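Local atomic coordinates of exocyst complex component EXO70 (Saccharomyces cerevisiae, PDB entry 2B1E), a protein that tethers secretory vesicles to sites of exocytosis as part of the exocyst complex and plays a role in assembling that complex. Residues A[46-51]-A[73-78]; A[128-133]-A[137-142]; A[484-489]-A[538-543]; A[532-537]-A[549-554]. All coordinates share one frame; numbering follows the deposited sequence.

Contact 1: A[46-51]-A[73-78]; sequences HKLDDM and THLEQL
Leu48 and Leu75 meet methyl to methyl where helices 38-56 and 66-94 come closest in these segments, CD2 of Leu48 lying 3.5 Å from CD2 of Leu75. Their CA atoms are 6.2 Å apart, the nearest pair across the contact, and both CA-CB bonds point toward the partner helix. In Leu48 and Leu75 alike CG stands opposite the carbonyl carbon (chi1 -63° and -74°), which sends the forked ends into the gap between the helices. Leucine suits both places, because its two methyls can each meet a different neighbour.

The second apolar pair uses the other branch of Leu48: its CD1 touches CD2 of Leu78 at 3.6 Å, the two side chains running at about a right angle. One helical turn after Leu75, Leu78 thus continues the same apolar ridge.

The third apolar pair brings in a sulfur. SD of Met51 rests 4.0 Å from CD2 of Leu75 and about as far from CD1, so the thioether lies across the fork of the leucine. The long, flexible methionine chain runs extended through CG to SD, which brings the sulfur to the fork; the bend at its last torsion then carries CE away from Leu75.

No hydrogen bond crosses the contact, and all four touching residues are buried. Tyr25 and Leu29 of helix 15-30 close over Leu48, adding a third helix to this apolar layer. The short segments run at 143° to one another with axes 9.5 Å apart, an antiparallel helical hairpin typical of the all-helical rod of Exo70.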
# COMPACT_ATOMS: atom_id res chain seq x y z
N HIS A 46 -39.44 -9.29 44.43
CA HIS A 46 -40.67 -8.92 43.71
C HIS A 46 -41.86 -8.93 44.69
O HIS A 46 -42.73 -8.06 44.63
CB HIS A 46 -40.97 -9.88 42.54
CG HIS A 46 -40.09 -9.71 41.35
ND1 HIS A 46 -39.73 -8.48 40.85
CD2 HIS A 46 -39.51 -10.62 40.52
CE1 HIS A 46 -38.98 -8.64 39.78
NE2 HIS A 46 -38.83 -9.93 39.56
N LYS A 47 -41.91 -9.93 45.57
CA LYS A 47 -43.00 -10.02 46.55
C LYS A 47 -43.05 -8.75 47.39
O LYS A 47 -44.11 -8.20 47.65
CB LYS A 47 -42.81 -11.23 47.47
CG LYS A 47 -43.15 -12.58 46.86
CD LYS A 47 -44.64 -12.87 46.98
CE LYS A 47 -44.98 -14.27 46.47
NZ LYS A 47 -46.43 -14.57 46.65
N LEU A 48 -41.88 -8.29 47.84
CA LEU A 48 -41.80 -7.09 48.67
C LEU A 48 -42.26 -5.86 47.90
O LEU A 48 -43.00 -5.01 48.41
CB LEU A 48 -40.37 -6.89 49.16
CG LEU A 48 -39.81 -7.99 50.07
CD1 LEU A 48 -38.31 -7.80 50.21
CD2 LEU A 48 -40.50 -7.96 51.43
N ASP A 49 -41.79 -5.77 46.66
CA ASP A 49 -42.11 -4.67 45.77
C ASP A 49 -43.62 -4.61 45.56
O ASP A 49 -44.24 -3.55 45.69
CB ASP A 49 -41.40 -4.88 44.43
CG ASP A 49 -40.81 -3.60 43.90
OD1 ASP A 49 -41.11 -2.53 44.46
OD2 ASP A 49 -40.04 -3.67 42.91
N ASP A 50 -44.22 -5.76 45.24
CA ASP A 50 -45.65 -5.82 45.01
C ASP A 50 -46.41 -5.54 46.31
O ASP A 50 -47.44 -4.86 46.29
CB ASP A 50 -46.03 -7.19 44.42
CG ASP A 50 -45.45 -7.40 43.02
OD1 ASP A 50 -45.52 -8.53 42.50
OD2 ASP A 50 -44.92 -6.42 42.44
N MET A 51 -45.91 -6.02 47.44
CA MET A 51 -46.57 -5.76 48.72
C MET A 51 -46.58 -4.26 48.97
O MET A 51 -47.61 -3.68 49.31
CB MET A 51 -45.84 -6.47 49.88
CG MET A 51 -46.52 -6.30 51.25
SD MET A 51 -45.63 -7.06 52.66
CE MET A 51 -46.01 -8.80 52.32
N THR A 73 -41.42 2.04 55.27
CA THR A 73 -39.98 2.28 55.24
C THR A 73 -39.19 0.97 55.24
O THR A 73 -38.18 0.85 54.54
CB THR A 73 -39.53 3.14 56.45
OG1 THR A 73 -40.22 4.41 56.40
CG2 THR A 73 -38.03 3.40 56.41
N HIS A 74 -39.66 -0.01 55.99
CA HIS A 74 -38.99 -1.30 56.06
C HIS A 74 -38.97 -1.96 54.68
O HIS A 74 -37.92 -2.40 54.22
CB HIS A 74 -39.69 -2.22 57.06
CG HIS A 74 -39.02 -3.55 57.22
ND1 HIS A 74 -39.70 -4.69 57.59
CD2 HIS A 74 -37.73 -3.93 57.04
CE1 HIS A 74 -38.87 -5.71 57.63
NE2 HIS A 74 -37.66 -5.27 57.29
N LEU A 75 -40.12 -2.03 54.02
CA LEU A 75 -40.19 -2.62 52.69
C LEU A 75 -39.30 -1.84 51.72
O LEU A 75 -38.51 -2.42 50.99
CB LEU A 75 -41.64 -2.61 52.18
CG LEU A 75 -42.59 -3.63 52.82
CD1 LEU A 75 -44.03 -3.30 52.48
CD2 LEU A 75 -42.23 -5.03 52.32
N GLU A 76 -39.41 -0.51 51.73
CA GLU A 76 -38.61 0.30 50.83
C GLU A 76 -37.10 0.05 51.02
O GLU A 76 -36.38 -0.18 50.05
CB GLU A 76 -38.93 1.79 51.03
CG GLU A 76 -40.39 2.16 50.72
CD GLU A 76 -40.73 3.60 51.11
OE1 GLU A 76 -40.00 4.20 51.93
OE2 GLU A 76 -41.75 4.13 50.61
N GLN A 77 -36.63 0.05 52.27
CA GLN A 77 -35.20 -0.16 52.52
C GLN A 77 -34.70 -1.57 52.27
O GLN A 77 -33.60 -1.75 51.75
CB GLN A 77 -34.82 0.29 53.94
CG GLN A 77 -34.94 1.81 54.16
CD GLN A 77 -34.15 2.61 53.15
OE1 GLN A 77 -33.02 2.26 52.80
NE2 GLN A 77 -34.72 3.71 52.67
N LEU A 78 -35.49 -2.58 52.64
CA LEU A 78 -35.09 -3.97 52.40
C LEU A 78 -34.95 -4.21 50.90
O LEU A 78 -34.05 -4.94 50.46
CB LEU A 78 -36.13 -4.92 53.01
CG LEU A 78 -35.90 -6.42 52.82
CD1 LEU A 78 -34.53 -6.85 53.38
CD2 LEU A 78 -37.02 -7.17 53.53

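Contact 2: A[128-133]-A[137-142]; sequences DYFHGN and SIIQDI
Ile139 packs against two neighbours of helix 117-132, its CG2 methyl lying 3.7 Å from CB of Phe130 and 4.1 Å from NE2 of His131. The longer branch takes a different course: CG1 is opposite the backbone N (chi1 -168°), and CD1 reaches CD2 of the Phe130 ring at 3.9 Å. A beta-branched side chain suits this place, since it fills the space beside the phenylalanine with both arms. The aromatic side chain crosses the isoleucine at about a right angle, while CD2 of Tyr129 sits over the centre of one face of the Phe130 ring.

In the more exposed His131, CG opposite the carbonyl carbon (chi1 -85°) sets CD2 and NE2 by Ile139 CG2 and CE1 4.3 Å from OE1 of Gln140, which lies at the ring edge without a hydrogen bond. NE2 of Gln140 is instead hydrogen-bonded to OE1 of Gln215 in helix 209-233. An alanine in place of Ile139 would remove both arms and is likely to open a gap beside Phe130 and His131.

Phe90 of helix 66-94 touches Ile139. The segments run at 144° to each other, joined by a short turn, the arrangement of an antiparallel alpha-alpha hairpin.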
# COMPACT_ATOMS: atom_id res chain seq x y z
N ASP A 128 -32.53 -8.28 33.07
CA ASP A 128 -33.98 -8.31 32.93
C ASP A 128 -34.65 -7.81 34.20
O ASP A 128 -35.64 -7.08 34.15
CB ASP A 128 -34.47 -9.72 32.61
CG ASP A 128 -34.28 -10.08 31.14
OD1 ASP A 128 -34.58 -9.23 30.27
OD2 ASP A 128 -33.86 -11.21 30.86
N TYR A 129 -34.11 -8.20 35.35
CA TYR A 129 -34.68 -7.73 36.61
C TYR A 129 -34.68 -6.19 36.64
O TYR A 129 -35.70 -5.55 36.90
CB TYR A 129 -33.86 -8.24 37.80
CG TYR A 129 -34.36 -7.68 39.12
CD1 TYR A 129 -35.40 -8.30 39.82
CD2 TYR A 129 -33.84 -6.47 39.62
CE1 TYR A 129 -35.91 -7.73 41.00
CE2 TYR A 129 -34.35 -5.91 40.78
CZ TYR A 129 -35.38 -6.54 41.46
OH TYR A 129 -35.86 -5.95 42.60
N PHE A 130 -33.52 -5.59 36.38
CA PHE A 130 -33.45 -4.13 36.44
C PHE A 130 -34.15 -3.40 35.30
O PHE A 130 -34.62 -2.27 35.48
CB PHE A 130 -32.00 -3.68 36.59
CG PHE A 130 -31.47 -3.87 37.99
CD1 PHE A 130 -32.01 -3.15 39.06
CD2 PHE A 130 -30.46 -4.79 38.24
CE1 PHE A 130 -31.55 -3.34 40.36
CE2 PHE A 130 -29.99 -4.99 39.54
CZ PHE A 130 -30.54 -4.27 40.60
N HIS A 131 -34.23 -4.03 34.13
CA HIS A 131 -34.94 -3.40 33.03
C HIS A 131 -36.41 -3.46 33.42
O HIS A 131 -37.19 -2.57 33.08
CB HIS A 131 -34.69 -4.14 31.72
CG HIS A 131 -33.43 -3.71 31.02
ND1 HIS A 131 -33.38 -2.60 30.21
CD2 HIS A 131 -32.17 -4.19 31.09
CE1 HIS A 131 -32.13 -2.41 29.80
NE2 HIS A 131 -31.38 -3.37 30.32
N GLY A 132 -36.78 -4.49 34.16
CA GLY A 132 -38.15 -4.64 34.60
C GLY A 132 -38.54 -3.68 35.71
O GLY A 132 -39.73 -3.40 35.92
N ASN A 133 -37.55 -3.15 36.43
CA ASN A 133 -37.80 -2.22 37.53
C ASN A 133 -37.33 -0.79 37.29
O ASN A 133 -36.79 -0.15 38.20
CB ASN A 133 -37.17 -2.75 38.82
CG ASN A 133 -38.02 -3.80 39.48
OD1 ASN A 133 -39.13 -3.52 39.94
ND2 ASN A 133 -37.51 -5.03 39.52
N SER A 137 -31.31 1.77 32.24
CA SER A 137 -30.11 2.54 31.91
C SER A 137 -29.02 2.37 32.95
O SER A 137 -27.84 2.29 32.62
CB SER A 137 -30.44 4.04 31.75
OG SER A 137 -30.79 4.63 32.99
N ILE A 138 -29.42 2.29 34.21
CA ILE A 138 -28.49 2.12 35.32
C ILE A 138 -27.68 0.83 35.24
O ILE A 138 -26.45 0.84 35.33
CB ILE A 138 -29.26 2.16 36.67
CG1 ILE A 138 -30.09 3.45 36.75
CG2 ILE A 138 -28.30 2.10 37.84
CD1 ILE A 138 -31.12 3.47 37.86
N ILE A 139 -28.35 -0.30 35.05
CA ILE A 139 -27.62 -1.57 34.97
C ILE A 139 -26.85 -1.64 33.65
O ILE A 139 -25.81 -2.29 33.56
CB ILE A 139 -28.58 -2.79 35.14
CG1 ILE A 139 -27.77 -4.06 35.35
CG2 ILE A 139 -29.50 -2.93 33.95
CD1 ILE A 139 -26.96 -4.06 36.62
N GLN A 140 -27.35 -0.95 32.63
CA GLN A 140 -26.66 -0.95 31.34
C GLN A 140 -25.32 -0.20 31.47
O GLN A 140 -24.30 -0.65 30.95
CB GLN A 140 -27.53 -0.29 30.27
CG GLN A 140 -26.95 -0.36 28.87
CD GLN A 140 -27.87 0.24 27.83
OE1 GLN A 140 -29.05 -0.13 27.76
NE2 GLN A 140 -27.35 1.15 27.02
N ASP A 141 -25.33 0.94 32.17
CA ASP A 141 -24.11 1.72 32.39
C ASP A 141 -23.07 0.90 33.17
O ASP A 141 -21.87 1.01 32.93
CB ASP A 141 -24.40 3.03 33.13
CG ASP A 141 -25.21 4.02 32.29
OD1 ASP A 141 -25.06 4.03 31.05
OD2 ASP A 141 -25.98 4.79 32.89
N ILE A 142 -23.54 0.09 34.12
CA ILE A 142 -22.65 -0.77 34.90
C ILE A 142 -22.04 -1.83 33.98
O ILE A 142 -20.83 -2.07 34.01
CB ILE A 142 -23.41 -1.45 36.07
CG1 ILE A 142 -23.68 -0.43 37.17
CG2 ILE A 142 -22.58 -2.61 36.66
CD1 ILE A 142 -24.72 -0.86 38.18

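Contact 3: A[484-489]-A[538-543]; sequences EQIKEK and KDSFKN
Phe541 lays the far end of its ring beside the aliphatic part of Lys487, CZ coming within 3.4 Å of CG, with CE1 3.5 Å from the same carbon. Lys487 suits this border because its methylenes serve as an apolar surface while its charge lies further on. Bends at its last two torsions (-61° and -59°) curl the chain back along its own helix, where NZ forms a 2.7 Å salt bridge to OE2 of Glu484, approaching from above the carboxylate plane. An alanine in place of Lys487 would probably leave the Phe541 ring less covered and Glu484 without this charged mate.

The contact joins helix 483-504 to the loop that follows helix 512-537, within the C-terminal helical region of Exo70. Here the chain leaves one helix of the rod and passes the side of another before helix 552-563 begins.

Ile486 divides its branches between two partners. CG2 lies 3.9 Å from CZ of Phe541, the side chains alongside with their ends pointing opposite ways, whereas CD1 packs against Ser540 with OG 3.3 Å away. A small serine fits so near the isoleucine, and its hydroxyl is hydrogen-bonded to the backbone oxygen of Tyr537, just before the loop. His547 stacks on the Phe541 ring.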
# COMPACT_ATOMS: atom_id res chain seq x y z
N GLU A 484 38.90 11.09 -60.66
CA GLU A 484 39.14 11.95 -59.52
C GLU A 484 37.94 12.14 -58.61
O GLU A 484 38.09 12.12 -57.39
CB GLU A 484 39.64 13.33 -59.97
CG GLU A 484 41.12 13.35 -60.27
CD GLU A 484 41.94 12.85 -59.09
OE1 GLU A 484 41.79 13.41 -57.98
OE2 GLU A 484 42.72 11.89 -59.28
N GLN A 485 36.76 12.32 -59.20
CA GLN A 485 35.55 12.52 -58.42
C GLN A 485 35.13 11.21 -57.74
O GLN A 485 34.53 11.22 -56.66
CB GLN A 485 34.41 13.02 -59.31
CG GLN A 485 33.18 13.51 -58.55
CD GLN A 485 33.49 14.68 -57.63
OE1 GLN A 485 34.25 14.55 -56.67
NE2 GLN A 485 32.89 15.83 -57.92
N ILE A 486 35.46 10.09 -58.37
CA ILE A 486 35.12 8.80 -57.81
C ILE A 486 36.02 8.48 -56.61
O ILE A 486 35.53 8.05 -55.57
CB ILE A 486 35.22 7.70 -58.88
CG1 ILE A 486 34.16 7.96 -59.95
CG2 ILE A 486 35.02 6.31 -58.25
CD1 ILE A 486 34.35 7.17 -61.22
N LYS A 487 37.33 8.68 -56.74
CA LYS A 487 38.21 8.40 -55.62
C LYS A 487 37.79 9.27 -54.44
O LYS A 487 37.81 8.83 -53.29
CB LYS A 487 39.67 8.68 -55.97
CG LYS A 487 40.29 7.68 -56.93
CD LYS A 487 41.80 7.86 -57.03
CE LYS A 487 42.17 9.24 -57.56
NZ LYS A 487 41.59 9.49 -58.91
N GLU A 488 37.41 10.51 -54.73
CA GLU A 488 36.99 11.42 -53.69
C GLU A 488 35.78 10.85 -52.95
O GLU A 488 35.67 11.02 -51.74
CB GLU A 488 36.64 12.78 -54.27
CG GLU A 488 36.18 13.78 -53.23
CD GLU A 488 37.28 14.16 -52.25
OE1 GLU A 488 36.95 14.68 -51.16
OE2 GLU A 488 38.48 13.96 -52.57
N LYS A 489 34.88 10.18 -53.67
CA LYS A 489 33.71 9.62 -52.99
C LYS A 489 34.15 8.54 -52.00
O LYS A 489 33.60 8.43 -50.91
CB LYS A 489 32.70 9.03 -53.98
CG LYS A 489 31.97 10.06 -54.82
CD LYS A 489 30.90 9.41 -55.68
CE LYS A 489 30.47 10.32 -56.83
NZ LYS A 489 29.96 11.63 -56.35
N LYS A 538 34.11 0.09 -58.67
CA LYS A 538 35.41 -0.56 -58.65
C LYS A 538 36.10 -0.60 -60.01
O LYS A 538 37.32 -0.40 -60.10
CB LYS A 538 35.28 -2.00 -58.11
CG LYS A 538 34.45 -2.91 -58.99
CD LYS A 538 34.45 -4.34 -58.46
CE LYS A 538 35.82 -5.01 -58.66
NZ LYS A 538 36.09 -5.29 -60.11
N ASP A 539 35.34 -0.82 -61.07
CA ASP A 539 35.96 -0.90 -62.38
C ASP A 539 36.27 0.43 -63.04
O ASP A 539 36.48 0.49 -64.25
CB ASP A 539 35.12 -1.78 -63.31
CG ASP A 539 35.16 -3.24 -62.90
OD1 ASP A 539 36.25 -3.69 -62.50
OD2 ASP A 539 34.12 -3.92 -63.00
N SER A 540 36.29 1.51 -62.25
CA SER A 540 36.62 2.82 -62.79
C SER A 540 38.15 2.89 -62.88
O SER A 540 38.69 3.76 -63.56
CB SER A 540 36.12 3.94 -61.87
OG SER A 540 34.71 3.89 -61.71
N PHE A 541 38.82 1.97 -62.20
CA PHE A 541 40.29 1.93 -62.18
C PHE A 541 40.84 0.62 -62.76
O PHE A 541 40.16 -0.41 -62.74
CB PHE A 541 40.77 2.09 -60.73
CG PHE A 541 40.09 3.21 -60.00
CD1 PHE A 541 40.40 4.53 -60.28
CD2 PHE A 541 39.11 2.93 -59.05
CE1 PHE A 541 39.74 5.57 -59.64
CE2 PHE A 541 38.44 3.96 -58.40
CZ PHE A 541 38.75 5.28 -58.70
N LYS A 542 42.06 0.64 -63.29
CA LYS A 542 42.64 -0.58 -63.85
C LYS A 542 42.96 -1.58 -62.73
O LYS A 542 42.75 -2.79 -62.89
CB LYS A 542 43.92 -0.28 -64.64
CG LYS A 542 44.62 -1.54 -65.15
CD LYS A 542 44.84 -1.50 -66.65
CE LYS A 542 45.77 -0.37 -67.06
NZ LYS A 542 45.91 -0.30 -68.54
N ASN A 543 43.45 -1.07 -61.61
CA ASN A 543 43.78 -1.89 -60.46
C ASN A 543 43.15 -1.20 -59.25
O ASN A 543 43.79 -0.41 -58.57
CB ASN A 543 45.30 -1.97 -60.28
CG ASN A 543 45.99 -2.60 -61.48
OD1 ASN A 543 45.92 -3.81 -61.68
ND2 ASN A 543 46.64 -1.77 -62.29

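Contact 4: A[532-537]-A[549-554]; sequences RFYSRY and KYTPDE
A capping box opens helix 552-563, and the residues around it receive the aromatic side chain of Tyr534 from helix 512-537. Thr551 is the N-cap: its OG1 accepts from N of Glu554 at 3.1 Å, and OE2 of Glu554 in return accepts from N of Thr551 at 2.9 Å. With chi1 at 58°, OG1 is held between the backbone N and the carbonyl carbon, within reach of the first turn, and CG2 is left to meet Tyr534.

Pro552, directly after the cap, lies over one face of the tyrosine. Its CD is 3.4 Å from the ring centroid and only 10° off the ring normal, a well-centred CH-pi contact. Proline suits a first helical turn, where its lack of an N-H costs no helix bond, and its CD carries the hydrogens that point at the ring. Thr551 runs alongside Tyr534 in the same direction and brings CG2 to 3.7 Å from OH. Near CD1 of Tyr534 is the carbonyl oxygen of Tyr550, which accepts a hydrogen bond from Tyr530 OH.

Since no hydrogen bond joins the two segments, the contact depends on dispersion and CH-pi attraction, while the polar bonds of Thr551 and Glu554 fix the helix start that presents the proline.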
# COMPACT_ATOMS: atom_id res chain seq x y z
N ARG A 532 27.35 -2.51 -52.77
CA ARG A 532 26.73 -1.94 -53.97
C ARG A 532 27.55 -0.77 -54.51
O ARG A 532 27.73 -0.63 -55.72
CB ARG A 532 25.31 -1.48 -53.64
CG ARG A 532 24.35 -2.63 -53.37
CD ARG A 532 23.10 -2.19 -52.63
NE ARG A 532 22.28 -3.36 -52.34
CZ ARG A 532 21.49 -3.49 -51.28
NH1 ARG A 532 21.40 -2.51 -50.39
NH2 ARG A 532 20.81 -4.61 -51.10
N PHE A 533 28.04 0.06 -53.60
CA PHE A 533 28.85 1.23 -53.95
C PHE A 533 30.17 0.78 -54.58
O PHE A 533 30.59 1.28 -55.64
CB PHE A 533 29.11 2.05 -52.67
CG PHE A 533 30.10 3.16 -52.84
CD1 PHE A 533 29.89 4.17 -53.77
CD2 PHE A 533 31.23 3.23 -52.02
CE1 PHE A 533 30.78 5.24 -53.88
CE2 PHE A 533 32.12 4.29 -52.13
CZ PHE A 533 31.90 5.30 -53.06
N TYR A 534 30.83 -0.18 -53.93
CA TYR A 534 32.10 -0.72 -54.42
C TYR A 534 31.89 -1.37 -55.78
O TYR A 534 32.67 -1.16 -56.70
CB TYR A 534 32.63 -1.75 -53.42
CG TYR A 534 33.91 -2.46 -53.84
CD1 TYR A 534 35.17 -1.93 -53.53
CD2 TYR A 534 33.86 -3.68 -54.51
CE1 TYR A 534 36.34 -2.62 -53.88
CE2 TYR A 534 35.02 -4.37 -54.86
CZ TYR A 534 36.25 -3.83 -54.54
OH TYR A 534 37.39 -4.53 -54.88
N SER A 535 30.83 -2.16 -55.91
CA SER A 535 30.56 -2.83 -57.18
C SER A 535 30.25 -1.84 -58.30
O SER A 535 30.62 -2.05 -59.45
CB SER A 535 29.39 -3.79 -57.00
OG SER A 535 29.08 -4.44 -58.22
N ARG A 536 29.60 -0.74 -57.94
CA ARG A 536 29.23 0.27 -58.92
C ARG A 536 30.44 1.03 -59.48
O ARG A 536 30.46 1.40 -60.66
CB ARG A 536 28.24 1.26 -58.28
CG ARG A 536 27.69 2.32 -59.23
CD ARG A 536 26.79 3.34 -58.51
NE ARG A 536 25.47 2.81 -58.14
CZ ARG A 536 25.15 2.31 -56.95
NH1 ARG A 536 26.05 2.26 -55.97
NH2 ARG A 536 23.92 1.85 -56.74
N TYR A 537 31.46 1.22 -58.65
CA TYR A 537 32.62 1.99 -59.08
C TYR A 537 33.99 1.33 -59.13
O TYR A 537 34.95 1.95 -59.58
CB TYR A 537 32.75 3.23 -58.20
CG TYR A 537 31.60 4.18 -58.27
CD1 TYR A 537 30.74 4.36 -57.18
CD2 TYR A 537 31.39 4.97 -59.41
CE1 TYR A 537 29.71 5.31 -57.22
CE2 TYR A 537 30.37 5.90 -59.45
CZ TYR A 537 29.54 6.08 -58.37
OH TYR A 537 28.56 7.04 -58.43
N LYS A 549 40.73 2.02 -50.80
CA LYS A 549 41.31 1.46 -49.58
C LYS A 549 40.74 0.12 -49.11
O LYS A 549 41.50 -0.79 -48.78
CB LYS A 549 41.20 2.49 -48.44
CG LYS A 549 41.97 2.13 -47.17
CD LYS A 549 42.03 3.29 -46.19
CE LYS A 549 42.84 2.94 -44.95
NZ LYS A 549 42.97 4.11 -44.03
N TYR A 550 39.41 -0.01 -49.10
CA TYR A 550 38.78 -1.24 -48.63
C TYR A 550 37.93 -2.01 -49.63
O TYR A 550 37.11 -1.43 -50.34
CB TYR A 550 37.86 -0.95 -47.43
CG TYR A 550 38.49 -0.22 -46.27
CD1 TYR A 550 39.27 -0.89 -45.33
CD2 TYR A 550 38.25 1.14 -46.07
CE1 TYR A 550 39.80 -0.22 -44.22
CE2 TYR A 550 38.78 1.81 -44.98
CZ TYR A 550 39.54 1.13 -44.06
OH TYR A 550 40.03 1.79 -42.96
N THR A 551 38.13 -3.33 -49.67
CA THR A 551 37.27 -4.17 -50.50
C THR A 551 36.15 -4.46 -49.50
O THR A 551 36.32 -4.24 -48.29
CB THR A 551 37.95 -5.51 -50.89
OG1 THR A 551 38.32 -6.23 -49.71
CG2 THR A 551 39.19 -5.25 -51.74
N PRO A 552 34.98 -4.91 -49.97
CA PRO A 552 33.94 -5.17 -48.99
C PRO A 552 34.40 -6.17 -47.92
O PRO A 552 34.09 -6.01 -46.73
CB PRO A 552 32.79 -5.71 -49.84
CG PRO A 552 32.95 -4.89 -51.12
CD PRO A 552 34.45 -4.95 -51.35
N ASP A 553 35.14 -7.19 -48.33
CA ASP A 553 35.63 -8.18 -47.38
C ASP A 553 36.55 -7.55 -46.34
O ASP A 553 36.55 -7.96 -45.19
CB ASP A 553 36.36 -9.32 -48.10
CG ASP A 553 35.41 -10.28 -48.78
OD1 ASP A 553 34.20 -10.21 -48.50
OD2 ASP A 553 35.88 -11.11 -49.60
N GLU A 554 37.33 -6.55 -46.75
CA GLU A 554 38.22 -5.90 -45.81
C GLU A 554 37.39 -5.07 -44.84
O GLU A 554 37.65 -5.05 -43.64
CB GLU A 554 39.23 -5.03 -46.56
CG GLU A 554 40.36 -5.83 -47.17
CD GLU A 554 41.18 -5.08 -48.19
OE1 GLU A 554 42.25 -5.60 -48.57
OE2 GLU A 554 40.78 -3.98 -48.63

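Contacts 1 and 2 lie toward one end of the elongated molecule and contacts 3 and 4 toward the other; the centres of contacts 1 and 3 are about 135 Å apart. Along the chain, contact 1 closes before contact 2 opens, and both precede the C-terminal pair, whose segments alternate. Contacts 1 and 2 have centres about 18 Å apart and touch through His46 and Tyr129. Contacts 3 and 4, about 11 Å apart, meet where Ile486 packs on Tyr537, joining helices 483-504 and 512-537, which follow each other in the chain. In contacts 1 and 2 successive helices pair up, consistent with a long rod built largely from sequence neighbours, a shape that suits a tethering subunit.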